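Local structure of serine protease MT3772 (Mycobacterium tuberculosis, 3K6Y) at residues L118-E123 with D189-L195; I22-D28 with P146-E151; A51-Q55 with T232-V236; F92-V97 with L108-P114; S43-I47 with L134-G139. The protein cleaves peptide bonds as the serine protease part of a membrane-bound enzyme that probably protects the bacterium against oxidative and acid stress. One frame throughout, in Å; residues are numbered along the deposited sequence.

From the N terminus, the extension 22-28 first meets 146-151 (interaction 2), closing a loop that encloses interactions 5 and 4. Strand residues 43-47 reach 134-139 in interaction 5, joining the first beta barrel to the second, and interaction 4 (92-97 with 108-114) nests within that loop as a hairpin of the first barrel. Interaction 3 closes the widest loop, bringing the C-terminal tail 232-236 back to 51-55; it contains interactions 4 and 1 and crosses 2 and 5. Interaction 1 (118-123 with 189-195) opens after interaction 4 has closed, crosses 2 and 5, and fastens the linker between the barrels to a strand of the second.

Interaction 1 of 5, residues L118-E123 with D189-L195; sequences LVFAAE and DLNGQVL
Phe120 and Val194 form a single backbone bridge, in which the N of Val194 reaches the O of Val119 at 2.8 Å along a nearly straight bond (172° at the hydrogen) and Ala121 N returns a bond of 2.9 Å to Val194 O. The second donor stands above the carbonyl plane of Val194, whereas the first lies in the plane of its acceptor. The branched side chain of Val194 serves two neighbours. Its CG1, anti to the backbone N (chi1 -179°), lies alongside the Phe120 ring at 3.8 Å from CE2, while CG2 touches Leu118 CB at 3.7 Å, with the leucine crossing at about a right angle. Val194 O sits at the edge of the Phe120 ring. Gln193 suits the outer side: its CB and CG pass Val119 O while NE2 lies near Val119 CB, and OE1 accepts a hydrogen bond from a water that in turn accepts from Ala122 N. A second water joins Val119 N to Gly192 O. Behind these contacts, Asp189 to Gly192 make a type I turn, steadied by Asp189 OD2, which accepts from Gln193 N at 3.0 Å and weakly from Asn191 N; Gly192 takes a positive phi. Residues 118-123 belong to the linker between the barrels, and Phe120 packs on Phe63 of the first barrel and Val217 of helix 214-218, as in the two-barrel, chymotrypsin-like fold.

Interaction 2 of 5, residues I22-D28 with P146-E151; sequences IPVASPD and PARIRE
Ser26 O is gripped twice by Arg148, through a bond of 2.9 Å from NH2 that is nearly straight (168° at the hydrogen) and a weak one of 3.4 Å from NE. The same NE gives a shorter bond to Ala25 O, as bent as the weak one and standing well above that carbonyl's plane, and both oxygens lie at the edge of the guanidinium group. This is how the N-terminal extension attaches to strand 143-157 of the second beta barrel: the two run roughly antiparallel, and arginine side chains supply the direct hydrogen bonds between them. A bend in Arg148 (chi3 -52°) turns its head along the extension, and NH1 remains for a salt bridge to Asp130. Arg150 works differently, as an extended chain whose NH1 reaches Ile22 O at 2.9 Å while NH2 bonds to Glu207 O. It belongs, with Glu151, to a classic beta bulge opposite Thr173. Between the two arginines Val24 drops its CG2 onto the methylene of Arg148, 3.8 Å from CD, a use of the aliphatic part that a long basic residue allows. Ile22 crosses Glu151 at about a right angle, with its CD1 against the carboxylate carbon. At the far end the rings of Pro27 and Pro146 touch, CB to CB at 3.9 Å. Beside them a water accepts from Asp28 N and donates to Ala147 O at 2.9 Å.

Interaction 3 of 5, residues A51-Q55 with T232-V236; sequences APRCQ and TGACV
The guanidinium group of Arg53 meets the tail edge-on: Gly233 O lies in its plane, 2.8 Å from both NH1 and NH2 of Arg53, so that one carbonyl oxygen is held by two donors. The bond from NH1 comes almost along the C=O axis, at 165°, while NH2 approaches more obliquely, and two in-plane bonds to one atom would limit how freely the group can rotate. Thr232 OG1 is also near this edge, but it spends its hydrogen bond on Ser80 O. A bend at chi3 (-73°) carries the arginine's head across to the tail. Gly233 has a positive phi with an extended psi, backbone angles that suit a residue without a side chain. Alongside runs the disulfide, Cys54 SG to Cys235 SG at 2.0 Å, with a torsion of -86° about the sulfur-sulfur bond, close to the relaxed quarter turn. Each sulfur stands anti to its own carbonyl carbon, and Cys235 SG also packs against Arg53 C at 3.7 Å. Cys54 is presented by a short 3-10 segment, its N bonded to Ala51 O. The contact thus ties the C-terminal tail to the turn between strands 44-51 and 56-66 of the first barrel. Arg53 NH2 also makes a salt bridge to Asp163 of the second subunit, and Cys235 N bonds to the same residue of that chain. A formed disulfide is consistent with an oxidising environment, and the covalent link together with the doubly gripped carbonyl holds the tail at two points, Cys235 and Gly233, two residues apart.

Interaction 4 of 5, residues F92-V97 with L108-P114; sequences FEATVV and LAVPHLP
Leu113 CD1 lies over one face of the Phe92 ring, 4.2 Å from its centroid, in a CH-pi contact in which the two side chains cross at about a right angle. Having CG anti to its backbone N (chi1 179°) brings the leucine's methyl across to the ring. Pro114 and Phe92 approach each other from opposite directions, Pro114 CD lying 3.4 Å from Phe92 CZ, and Val110 CG1 packs on Phe92 CB at 3.6 Å; a broad aromatic suits a place where three apolar side chains converge. Farther along the hairpin smaller pairs follow: Ala94 CB against Val110 CG2, Val96 CG2 on Leu108 CD2 at 3.8 Å, and Val97 CG1 on Ala109 CB. Here Thr95 and Ala109 form a hydrogen-bonded antiparallel pair, Thr95 N to Ala109 O at 2.9 Å and Ala109 N to Thr95 O at 2.8 Å. At the polar margin a water lies between Thr95 OG1 and Ala109 O, and another donates to both Glu93 O and Pro111 O. Val110 to Leu113 make a type II turn, where Pro111 suits the second position and His112 adopts a positive phi at the third. The carboxylate of Asp68 accepts from the N atoms of His112 and Leu113. This hairpin of the first barrel lies between strand 69-72, next to 105-109, and strand 82-87, next to 90-100.

Interaction 5 of 5, residues S43-I47 with L134-G139; sequences SVVKI and LGYPGG
Lys46 sets its CB over the centre of the Tyr136 ring, 3.8 Å from the centroid and only 8° off the normal, a CH-pi contact. CG, placed anti to the backbone N (chi1 -178°), passes the inner end of the ring, 4.2 Å from Tyr136 CG. From there the extended chain leaves the ring for the neighbouring turn: CD and then CE draw closer to Gly139 O, and NZ bonds to it at 3.0 Å, lying in the carbonyl plane on a lone pair. The ammonium group has further partners in a salt bridge to Glu59 and a cation-pi contact with Tyr86, so a long flexible base suits a site that needs both an apolar stem and a charged end. The contact spans the interface of the two six-stranded barrels of this chymotrypsin-like fold, with strand 44-51 from the first and strand 130-135 from the second. The Tyr136 side chain lies about 10 Å from that of Ser183, the predicted catalytic serine. Its ring reaches over to the first barrel's strand: CE2 rests 3.4 Å from Val45 C, and OH comes to 2.7 Å from Val44 O, which lies at the ring edge near its plane. Beside it Val44 packs its two methyls differently, CG1 near Tyr136 CE2 and CG2 against Leu134 CD1 at 3.9 Å, with valine and leucine crossing at about a right angle. Gly139 closes a turn by bonding its N to Tyr136 O at 3.0 Å, and both it and Gly138 have positive phi.

Interaction 1 of 5, residues L118-E123 with D189-L195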
# COMPACT_ATOMS: atom_id res chain seq x y z
N LEU A 118 -15.94 -20.07 -10.90
CA LEU A 118 -15.82 -21.28 -10.10
C LEU A 118 -16.51 -21.08 -8.78
O LEU A 118 -16.60 -19.95 -8.31
CB LEU A 118 -14.34 -21.62 -9.85
CG LEU A 118 -13.51 -21.77 -11.13
CD1 LEU A 118 -12.09 -22.10 -10.76
CD2 LEU A 118 -14.08 -22.85 -12.04
N VAL A 119 -16.98 -22.16 -8.16
CA VAL A 119 -17.65 -22.07 -6.87
C VAL A 119 -16.70 -22.51 -5.79
O VAL A 119 -15.93 -23.46 -5.99
CB VAL A 119 -18.93 -22.97 -6.84
CG1 VAL A 119 -19.80 -22.65 -5.63
CG2 VAL A 119 -19.74 -22.79 -8.09
N PHE A 120 -16.73 -21.79 -4.67
CA PHE A 120 -16.01 -22.22 -3.47
C PHE A 120 -16.69 -23.43 -2.86
O PHE A 120 -17.92 -23.47 -2.74
CB PHE A 120 -15.93 -21.08 -2.44
CG PHE A 120 -14.95 -20.01 -2.82
CD1 PHE A 120 -15.39 -18.77 -3.27
CD2 PHE A 120 -13.57 -20.26 -2.74
CE1 PHE A 120 -14.51 -17.78 -3.65
CE2 PHE A 120 -12.67 -19.26 -3.12
CZ PHE A 120 -13.13 -18.02 -3.56
N ALA A 121 -15.89 -24.42 -2.50
CA ALA A 121 -16.40 -25.62 -1.82
C ALA A 121 -17.01 -25.26 -0.48
O ALA A 121 -16.46 -24.47 0.27
CB ALA A 121 -15.29 -26.63 -1.62
N ALA A 122 -18.17 -25.87 -0.20
CA ALA A 122 -18.95 -25.59 1.01
C ALA A 122 -18.34 -26.15 2.29
O ALA A 122 -18.57 -25.60 3.36
CB ALA A 122 -20.38 -26.09 0.84
N GLU A 123 -17.57 -27.24 2.19
CA GLU A 123 -16.96 -27.87 3.36
C GLU A 123 -15.45 -28.02 3.25
O GLU A 123 -14.92 -28.12 2.13
CB GLU A 123 -17.59 -29.25 3.64
CG GLU A 123 -19.05 -29.23 4.11
CD GLU A 123 -19.29 -28.38 5.36
OE1 GLU A 123 -18.54 -28.53 6.36
OE2 GLU A 123 -20.25 -27.57 5.35
N ASP A 189 -10.77 -29.32 -5.72
CA ASP A 189 -11.10 -30.71 -5.43
C ASP A 189 -11.51 -31.41 -6.73
O ASP A 189 -11.56 -30.80 -7.80
CB ASP A 189 -12.15 -30.83 -4.32
CG ASP A 189 -13.51 -30.26 -4.70
OD1 ASP A 189 -14.29 -30.00 -3.75
OD2 ASP A 189 -13.85 -30.11 -5.90
N LEU A 190 -11.84 -32.69 -6.64
CA LEU A 190 -12.11 -33.45 -7.85
C LEU A 190 -13.49 -33.17 -8.43
O LEU A 190 -13.81 -33.65 -9.52
CB LEU A 190 -11.92 -34.95 -7.60
CG LEU A 190 -10.46 -35.32 -7.29
CD1 LEU A 190 -10.24 -36.82 -7.36
CD2 LEU A 190 -9.47 -34.61 -8.22
N ASN A 191 -14.28 -32.39 -7.69
CA ASN A 191 -15.56 -31.85 -8.14
C ASN A 191 -15.38 -30.53 -8.90
O ASN A 191 -16.35 -29.98 -9.41
CB ASN A 191 -16.46 -31.58 -6.93
CG ASN A 191 -16.91 -32.84 -6.25
OD1 ASN A 191 -17.20 -33.84 -6.90
ND2 ASN A 191 -16.99 -32.80 -4.94
N GLY A 192 -14.15 -30.01 -8.97
CA GLY A 192 -13.93 -28.76 -9.67
C GLY A 192 -14.29 -27.53 -8.87
O GLY A 192 -14.42 -26.45 -9.43
N GLN A 193 -14.47 -27.69 -7.56
CA GLN A 193 -14.75 -26.57 -6.69
C GLN A 193 -13.47 -26.10 -6.03
O GLN A 193 -12.50 -26.86 -5.88
CB GLN A 193 -15.80 -26.93 -5.65
CG GLN A 193 -17.12 -27.36 -6.30
CD GLN A 193 -18.32 -27.29 -5.38
OE1 GLN A 193 -18.25 -27.71 -4.22
NE2 GLN A 193 -19.43 -26.77 -5.88
N VAL A 194 -13.48 -24.83 -5.62
CA VAL A 194 -12.27 -24.22 -5.10
C VAL A 194 -12.19 -24.41 -3.58
O VAL A 194 -13.04 -23.94 -2.81
CB VAL A 194 -12.21 -22.73 -5.46
CG1 VAL A 194 -10.94 -22.10 -4.92
CG2 VAL A 194 -12.25 -22.54 -6.98
N LEU A 195 -11.11 -25.07 -3.16
CA LEU A 195 -10.84 -25.27 -1.75
C LEU A 195 -10.09 -24.12 -1.13
O LEU A 195 -10.14 -23.91 0.09
CB LEU A 195 -10.03 -26.55 -1.54
CG LEU A 195 -10.76 -27.87 -1.80
CD1 LEU A 195 -9.77 -29.01 -1.86
CD2 LEU A 195 -11.80 -28.12 -0.72
O HOH W 1 -16.60 -24.66 -9.64
O HOH W 2 -19.96 -26.90 -2.38

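Interaction 2 of 5, residues I22-D28 with P146-E151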
# COMPACT_ATOMS: atom_id res chain seq x y z
N ILE A 22 1.93 -32.76 8.48
CA ILE A 22 1.43 -34.13 8.49
C ILE A 22 1.97 -34.89 7.28
O ILE A 22 1.79 -34.46 6.14
CB ILE A 22 -0.11 -34.20 8.52
CG1 ILE A 22 -0.66 -33.67 9.85
CG2 ILE A 22 -0.58 -35.63 8.30
CD1 ILE A 22 -2.15 -33.85 10.01
N PRO A 23 2.65 -36.03 7.52
CA PRO A 23 3.10 -36.84 6.40
C PRO A 23 1.90 -37.45 5.67
O PRO A 23 0.96 -37.94 6.31
CB PRO A 23 3.92 -37.95 7.06
CG PRO A 23 4.14 -37.54 8.43
CD PRO A 23 3.04 -36.62 8.81
N VAL A 24 1.93 -37.39 4.34
CA VAL A 24 0.90 -38.02 3.52
C VAL A 24 1.56 -38.64 2.31
O VAL A 24 2.69 -38.30 1.96
CB VAL A 24 -0.20 -37.01 3.06
CG1 VAL A 24 -0.92 -36.42 4.24
CG2 VAL A 24 0.37 -35.92 2.11
N ALA A 25 0.83 -39.53 1.64
CA ALA A 25 1.35 -40.18 0.44
C ALA A 25 1.65 -39.21 -0.70
O ALA A 25 1.06 -38.12 -0.76
CB ALA A 25 0.40 -41.26 -0.02
N SER A 26 2.55 -39.58 -1.60
CA SER A 26 2.84 -38.77 -2.77
C SER A 26 1.56 -38.50 -3.54
O SER A 26 0.66 -39.36 -3.59
CB SER A 26 3.85 -39.46 -3.70
OG SER A 26 5.12 -39.54 -3.10
N PRO A 27 1.44 -37.30 -4.13
CA PRO A 27 0.26 -36.99 -4.93
C PRO A 27 0.13 -37.93 -6.12
O PRO A 27 1.14 -38.39 -6.67
CB PRO A 27 0.51 -35.56 -5.42
CG PRO A 27 1.55 -35.02 -4.50
CD PRO A 27 2.39 -36.17 -4.07
N ASP A 28 -1.10 -38.21 -6.52
CA ASP A 28 -1.34 -39.10 -7.64
C ASP A 28 -0.97 -38.39 -8.95
O ASP A 28 -1.63 -37.41 -9.32
CB ASP A 28 -2.83 -39.49 -7.61
CG ASP A 28 -3.23 -40.42 -8.75
OD1 ASP A 28 -2.38 -40.71 -9.61
OD2 ASP A 28 -4.40 -40.82 -8.78
N PRO A 146 -0.37 -32.02 -9.49
CA PRO A 146 -1.01 -32.92 -8.54
C PRO A 146 -0.65 -32.59 -7.09
O PRO A 146 0.50 -32.20 -6.79
CB PRO A 146 -0.47 -34.30 -8.93
CG PRO A 146 -0.07 -34.15 -10.37
CD PRO A 146 0.43 -32.74 -10.50
N ALA A 147 -1.61 -32.75 -6.19
CA ALA A 147 -1.40 -32.39 -4.80
C ALA A 147 -2.20 -33.29 -3.89
O ALA A 147 -3.08 -34.02 -4.33
CB ALA A 147 -1.76 -30.90 -4.56
N ARG A 148 -1.87 -33.26 -2.60
CA ARG A 148 -2.57 -34.01 -1.59
C ARG A 148 -2.68 -33.15 -0.34
O ARG A 148 -1.69 -32.55 0.09
CB ARG A 148 -1.88 -35.35 -1.30
CG ARG A 148 -2.70 -36.25 -0.41
CD ARG A 148 -2.10 -37.67 -0.16
NE ARG A 148 -1.76 -38.36 -1.40
CZ ARG A 148 -2.64 -39.00 -2.18
NH1 ARG A 148 -3.93 -39.05 -1.87
NH2 ARG A 148 -2.20 -39.58 -3.28
N ILE A 149 -3.86 -33.11 0.26
CA ILE A 149 -4.05 -32.34 1.49
C ILE A 149 -3.25 -32.97 2.62
O ILE A 149 -3.32 -34.19 2.85
CB ILE A 149 -5.54 -32.29 1.92
CG1 ILE A 149 -6.41 -31.59 0.86
CG2 ILE A 149 -5.70 -31.61 3.28
CD1 ILE A 149 -6.16 -30.07 0.71
N ARG A 150 -2.50 -32.14 3.36
CA ARG A 150 -1.90 -32.59 4.63
C ARG A 150 -2.82 -32.27 5.79
O ARG A 150 -3.21 -33.17 6.52
CB ARG A 150 -0.52 -31.97 4.86
CG ARG A 150 0.52 -32.30 3.82
CD ARG A 150 1.83 -31.67 4.26
NE ARG A 150 2.89 -31.79 3.27
CZ ARG A 150 3.66 -32.86 3.11
NH1 ARG A 150 3.46 -33.95 3.84
NH2 ARG A 150 4.63 -32.86 2.21
N GLU A 151 -3.15 -30.99 5.99
CA GLU A 151 -3.84 -30.57 7.20
C GLU A 151 -4.39 -29.16 7.02
O GLU A 151 -3.77 -28.35 6.34
CB GLU A 151 -2.82 -30.57 8.35
CG GLU A 151 -3.37 -30.41 9.75
CD GLU A 151 -2.26 -30.39 10.80
OE1 GLU A 151 -1.06 -30.23 10.45
OE2 GLU A 151 -2.59 -30.52 12.00
O HOH W 3 0.77 -29.69 8.32
O HOH W 4 5.04 -36.46 3.40
O HOH W 5 -3.02 -36.85 -4.70

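Interaction 3 of 5, residues A51-Q55 with T232-V236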
# COMPACT_ATOMS: atom_id res chain seq x y z
N ALA A 51 5.31 -3.50 -12.71
CA ALA A 51 5.64 -2.89 -11.43
C ALA A 51 6.95 -2.11 -11.54
O ALA A 51 7.96 -2.48 -10.91
CB ALA A 51 5.69 -3.94 -10.33
N PRO A 52 6.93 -1.01 -12.29
CA PRO A 52 8.16 -0.20 -12.39
C PRO A 52 8.66 0.31 -11.03
O PRO A 52 9.87 0.47 -10.88
CB PRO A 52 7.75 0.95 -13.33
CG PRO A 52 6.23 0.99 -13.30
CD PRO A 52 5.84 -0.47 -13.13
N ARG A 53 7.79 0.52 -10.05
CA ARG A 53 8.25 0.97 -8.74
C ARG A 53 9.16 -0.09 -8.12
O ARG A 53 10.04 0.21 -7.31
CB ARG A 53 7.06 1.22 -7.83
CG ARG A 53 6.56 2.63 -7.75
CD ARG A 53 5.76 2.82 -6.45
NE ARG A 53 4.46 2.16 -6.49
CZ ARG A 53 3.92 1.48 -5.48
NH1 ARG A 53 2.71 0.96 -5.62
NH2 ARG A 53 4.57 1.30 -4.33
N CYS A 54 8.94 -1.35 -8.51
CA CYS A 54 9.64 -2.48 -7.95
C CYS A 54 10.72 -2.99 -8.90
O CYS A 54 11.37 -3.98 -8.60
CB CYS A 54 8.64 -3.63 -7.68
SG CYS A 54 7.11 -3.12 -6.87
N GLN A 55 10.84 -2.33 -10.05
CA GLN A 55 11.76 -2.76 -11.13
C GLN A 55 11.52 -4.21 -11.53
O GLN A 55 12.45 -4.99 -11.73
CB GLN A 55 13.23 -2.50 -10.75
CG GLN A 55 13.50 -1.03 -10.44
CD GLN A 55 14.88 -0.73 -9.93
OE1 GLN A 55 15.58 -1.60 -9.43
NE2 GLN A 55 15.25 0.54 -10.02
N THR A 232 -2.17 -0.52 -4.75
CA THR A 232 -1.51 -1.82 -4.63
C THR A 232 -0.35 -1.80 -3.65
O THR A 232 0.47 -2.72 -3.64
CB THR A 232 -1.03 -2.32 -5.98
OG1 THR A 232 -0.25 -1.27 -6.55
CG2 THR A 232 -2.21 -2.70 -6.87
N GLY A 233 -0.29 -0.79 -2.79
CA GLY A 233 0.65 -0.82 -1.68
C GLY A 233 2.12 -0.78 -2.07
O GLY A 233 2.52 -0.24 -3.10
N ALA A 234 2.95 -1.36 -1.21
CA ALA A 234 4.39 -1.34 -1.37
C ALA A 234 4.85 -2.53 -2.19
O ALA A 234 4.16 -3.55 -2.30
CB ALA A 234 5.07 -1.36 -0.01
N CYS A 235 6.05 -2.42 -2.73
CA CYS A 235 6.72 -3.57 -3.32
C CYS A 235 7.06 -4.57 -2.25
O CYS A 235 7.53 -4.20 -1.15
CB CYS A 235 8.01 -3.13 -4.02
SG CYS A 235 7.68 -1.92 -5.32
N VAL A 236 6.83 -5.84 -2.54
CA VAL A 236 7.22 -6.86 -1.59
C VAL A 236 8.76 -6.91 -1.59
O VAL A 236 9.37 -6.85 -2.65
CB VAL A 236 6.52 -8.19 -1.90
CG1 VAL A 236 7.05 -9.32 -1.03
CG2 VAL A 236 5.02 -8.07 -1.72

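Interaction 4 of 5, residues F92-V97 with L108-P114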
# COMPACT_ATOMS: atom_id res chain seq x y z
N PHE A 92 -7.01 -8.91 -21.15
CA PHE A 92 -8.16 -8.12 -20.67
C PHE A 92 -7.62 -7.12 -19.66
O PHE A 92 -6.87 -7.47 -18.77
CB PHE A 92 -9.19 -9.04 -20.00
CG PHE A 92 -9.86 -9.95 -20.97
CD1 PHE A 92 -9.28 -11.16 -21.34
CD2 PHE A 92 -11.05 -9.56 -21.59
CE1 PHE A 92 -9.88 -11.98 -22.30
CE2 PHE A 92 -11.65 -10.39 -22.55
CZ PHE A 92 -11.06 -11.58 -22.90
N GLU A 93 -8.03 -5.87 -19.81
CA GLU A 93 -7.70 -4.86 -18.82
C GLU A 93 -8.40 -5.18 -17.51
O GLU A 93 -9.53 -5.67 -17.49
CB GLU A 93 -8.15 -3.49 -19.33
CG GLU A 93 -7.37 -2.98 -20.56
CD GLU A 93 -7.74 -1.57 -20.98
OE1 GLU A 93 -8.23 -0.80 -20.13
OE2 GLU A 93 -7.53 -1.24 -22.17
N ALA A 94 -7.70 -4.92 -16.42
CA ALA A 94 -8.22 -5.20 -15.08
C ALA A 94 -8.01 -3.98 -14.19
O ALA A 94 -7.08 -3.18 -14.39
CB ALA A 94 -7.55 -6.39 -14.51
N THR A 95 -8.87 -3.87 -13.19
CA THR A 95 -8.77 -2.85 -12.15
C THR A 95 -8.70 -3.58 -10.81
O THR A 95 -9.49 -4.49 -10.57
CB THR A 95 -10.05 -1.91 -12.17
OG1 THR A 95 -10.09 -1.27 -13.45
CG2 THR A 95 -9.95 -0.85 -11.10
N VAL A 96 -7.80 -3.15 -9.93
CA VAL A 96 -7.75 -3.74 -8.59
C VAL A 96 -8.81 -3.02 -7.74
O VAL A 96 -8.66 -1.84 -7.42
CB VAL A 96 -6.35 -3.55 -7.96
CG1 VAL A 96 -6.32 -4.20 -6.60
CG2 VAL A 96 -5.26 -4.15 -8.86
N VAL A 97 -9.88 -3.72 -7.37
CA VAL A 97 -10.97 -3.10 -6.63
C VAL A 97 -11.03 -3.49 -5.17
O VAL A 97 -11.73 -2.85 -4.38
CB VAL A 97 -12.36 -3.32 -7.31
CG1 VAL A 97 -12.35 -2.72 -8.70
CG2 VAL A 97 -12.74 -4.80 -7.35
N LEU A 108 -10.01 -8.43 -8.71
CA LEU A 108 -9.90 -7.63 -9.92
C LEU A 108 -11.23 -7.54 -10.61
O LEU A 108 -11.93 -8.56 -10.77
CB LEU A 108 -8.91 -8.29 -10.89
CG LEU A 108 -7.55 -8.66 -10.30
CD1 LEU A 108 -6.70 -9.32 -11.35
CD2 LEU A 108 -6.80 -7.47 -9.73
N ALA A 109 -11.56 -6.33 -11.05
CA ALA A 109 -12.70 -6.12 -11.96
C ALA A 109 -12.19 -6.23 -13.38
O ALA A 109 -11.22 -5.55 -13.77
CB ALA A 109 -13.34 -4.75 -11.72
N VAL A 110 -12.81 -7.11 -14.17
CA VAL A 110 -12.30 -7.45 -15.51
C VAL A 110 -13.48 -7.45 -16.47
O VAL A 110 -14.13 -8.48 -16.69
CB VAL A 110 -11.61 -8.82 -15.53
CG1 VAL A 110 -10.86 -9.03 -16.85
CG2 VAL A 110 -10.63 -8.96 -14.34
N PRO A 111 -13.83 -6.28 -17.00
CA PRO A 111 -14.98 -6.19 -17.90
C PRO A 111 -14.91 -7.12 -19.09
O PRO A 111 -13.85 -7.27 -19.71
CB PRO A 111 -14.95 -4.73 -18.37
CG PRO A 111 -14.29 -4.00 -17.27
CD PRO A 111 -13.28 -4.95 -16.69
N HIS A 112 -16.05 -7.75 -19.39
CA HIS A 112 -16.23 -8.58 -20.59
C HIS A 112 -15.33 -9.81 -20.61
O HIS A 112 -14.95 -10.31 -21.68
CB HIS A 112 -16.09 -7.74 -21.86
CG HIS A 112 -16.90 -6.48 -21.83
ND1 HIS A 112 -16.34 -5.22 -21.88
CD2 HIS A 112 -18.23 -6.29 -21.68
CE1 HIS A 112 -17.30 -4.31 -21.81
NE2 HIS A 112 -18.46 -4.93 -21.68
N LEU A 113 -15.04 -10.36 -19.44
CA LEU A 113 -14.21 -11.55 -19.32
C LEU A 113 -15.09 -12.77 -19.64
O LEU A 113 -16.06 -13.02 -18.94
CB LEU A 113 -13.66 -11.62 -17.91
CG LEU A 113 -12.78 -12.83 -17.62
CD1 LEU A 113 -11.55 -12.86 -18.52
CD2 LEU A 113 -12.41 -12.77 -16.15
N PRO A 114 -14.76 -13.54 -20.70
CA PRO A 114 -15.69 -14.63 -21.07
C PRO A 114 -15.92 -15.80 -20.12
O PRO A 114 -17.05 -16.25 -20.02
CB PRO A 114 -15.15 -15.12 -22.43
CG PRO A 114 -14.40 -13.94 -22.96
CD PRO A 114 -13.73 -13.34 -21.73
O HOH W 6 -11.43 -5.94 -19.56
O HOH W 7 -11.71 -2.69 -14.83

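Interaction 5 of 5, residues S43-I47 with L134-G139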
# COMPACT_ATOMS: atom_id res chain seq x y z
N SER A 43 -11.45 -21.04 -16.63
CA SER A 43 -11.72 -20.07 -15.57
C SER A 43 -10.49 -19.73 -14.71
O SER A 43 -10.61 -18.98 -13.75
CB SER A 43 -12.82 -20.61 -14.67
OG SER A 43 -13.98 -20.87 -15.45
N VAL A 44 -9.34 -20.31 -15.06
CA VAL A 44 -8.08 -20.05 -14.37
C VAL A 44 -7.25 -19.19 -15.29
O VAL A 44 -6.97 -19.61 -16.42
CB VAL A 44 -7.36 -21.35 -14.02
CG1 VAL A 44 -6.09 -21.04 -13.27
CG2 VAL A 44 -8.25 -22.27 -13.18
N VAL A 45 -6.92 -17.99 -14.83
CA VAL A 45 -6.37 -16.97 -15.71
C VAL A 45 -4.94 -16.61 -15.31
O VAL A 45 -4.55 -16.79 -14.16
CB VAL A 45 -7.27 -15.70 -15.73
CG1 VAL A 45 -8.66 -16.03 -16.26
CG2 VAL A 45 -7.39 -15.05 -14.33
N LYS A 46 -4.19 -16.09 -16.27
CA LYS A 46 -2.83 -15.63 -15.99
C LYS A 46 -2.90 -14.14 -15.68
O LYS A 46 -3.65 -13.41 -16.32
CB LYS A 46 -1.95 -15.92 -17.20
CG LYS A 46 -0.49 -15.51 -16.97
CD LYS A 46 0.39 -15.58 -18.21
CE LYS A 46 1.53 -14.60 -18.03
NZ LYS A 46 2.36 -14.44 -19.26
N ILE A 47 -2.12 -13.71 -14.69
CA ILE A 47 -2.07 -12.29 -14.33
C ILE A 47 -0.66 -11.78 -14.58
O ILE A 47 0.30 -12.40 -14.19
CB ILE A 47 -2.49 -12.08 -12.88
CG1 ILE A 47 -3.88 -12.74 -12.72
CG2 ILE A 47 -2.54 -10.59 -12.55
CD1 ILE A 47 -4.61 -12.55 -11.45
N LEU A 134 -3.81 -25.40 -9.78
CA LEU A 134 -3.90 -24.96 -11.18
C LEU A 134 -3.26 -23.59 -11.32
O LEU A 134 -3.61 -22.66 -10.59
CB LEU A 134 -5.36 -24.90 -11.64
CG LEU A 134 -6.17 -26.17 -11.44
CD1 LEU A 134 -7.58 -25.92 -11.96
CD2 LEU A 134 -5.53 -27.34 -12.17
N GLY A 135 -2.37 -23.43 -12.30
CA GLY A 135 -1.75 -22.13 -12.46
C GLY A 135 -0.79 -22.05 -13.63
O GLY A 135 -0.79 -22.91 -14.51
N TYR A 136 -0.00 -20.98 -13.63
CA TYR A 136 0.87 -20.65 -14.74
C TYR A 136 2.32 -20.49 -14.27
O TYR A 136 2.83 -19.36 -14.17
CB TYR A 136 0.38 -19.38 -15.44
CG TYR A 136 -0.97 -19.55 -16.09
CD1 TYR A 136 -1.07 -19.90 -17.44
CD2 TYR A 136 -2.14 -19.34 -15.37
CE1 TYR A 136 -2.32 -20.05 -18.05
CE2 TYR A 136 -3.37 -19.51 -15.96
CZ TYR A 136 -3.46 -19.84 -17.28
OH TYR A 136 -4.69 -20.01 -17.88
N PRO A 137 3.00 -21.61 -13.99
CA PRO A 137 4.40 -21.54 -13.55
C PRO A 137 5.25 -20.75 -14.54
O PRO A 137 5.14 -20.93 -15.74
CB PRO A 137 4.85 -23.01 -13.57
CG PRO A 137 3.60 -23.81 -13.39
CD PRO A 137 2.50 -23.00 -14.06
N GLY A 138 6.08 -19.86 -14.00
CA GLY A 138 7.01 -19.08 -14.83
C GLY A 138 6.35 -18.12 -15.79
O GLY A 138 7.01 -17.61 -16.71
N GLY A 139 5.06 -17.84 -15.58
CA GLY A 139 4.29 -17.03 -16.53
C GLY A 139 4.07 -17.73 -17.86
O GLY A 139 3.69 -17.09 -18.85
O HOH W 8 4.78 -14.73 -19.47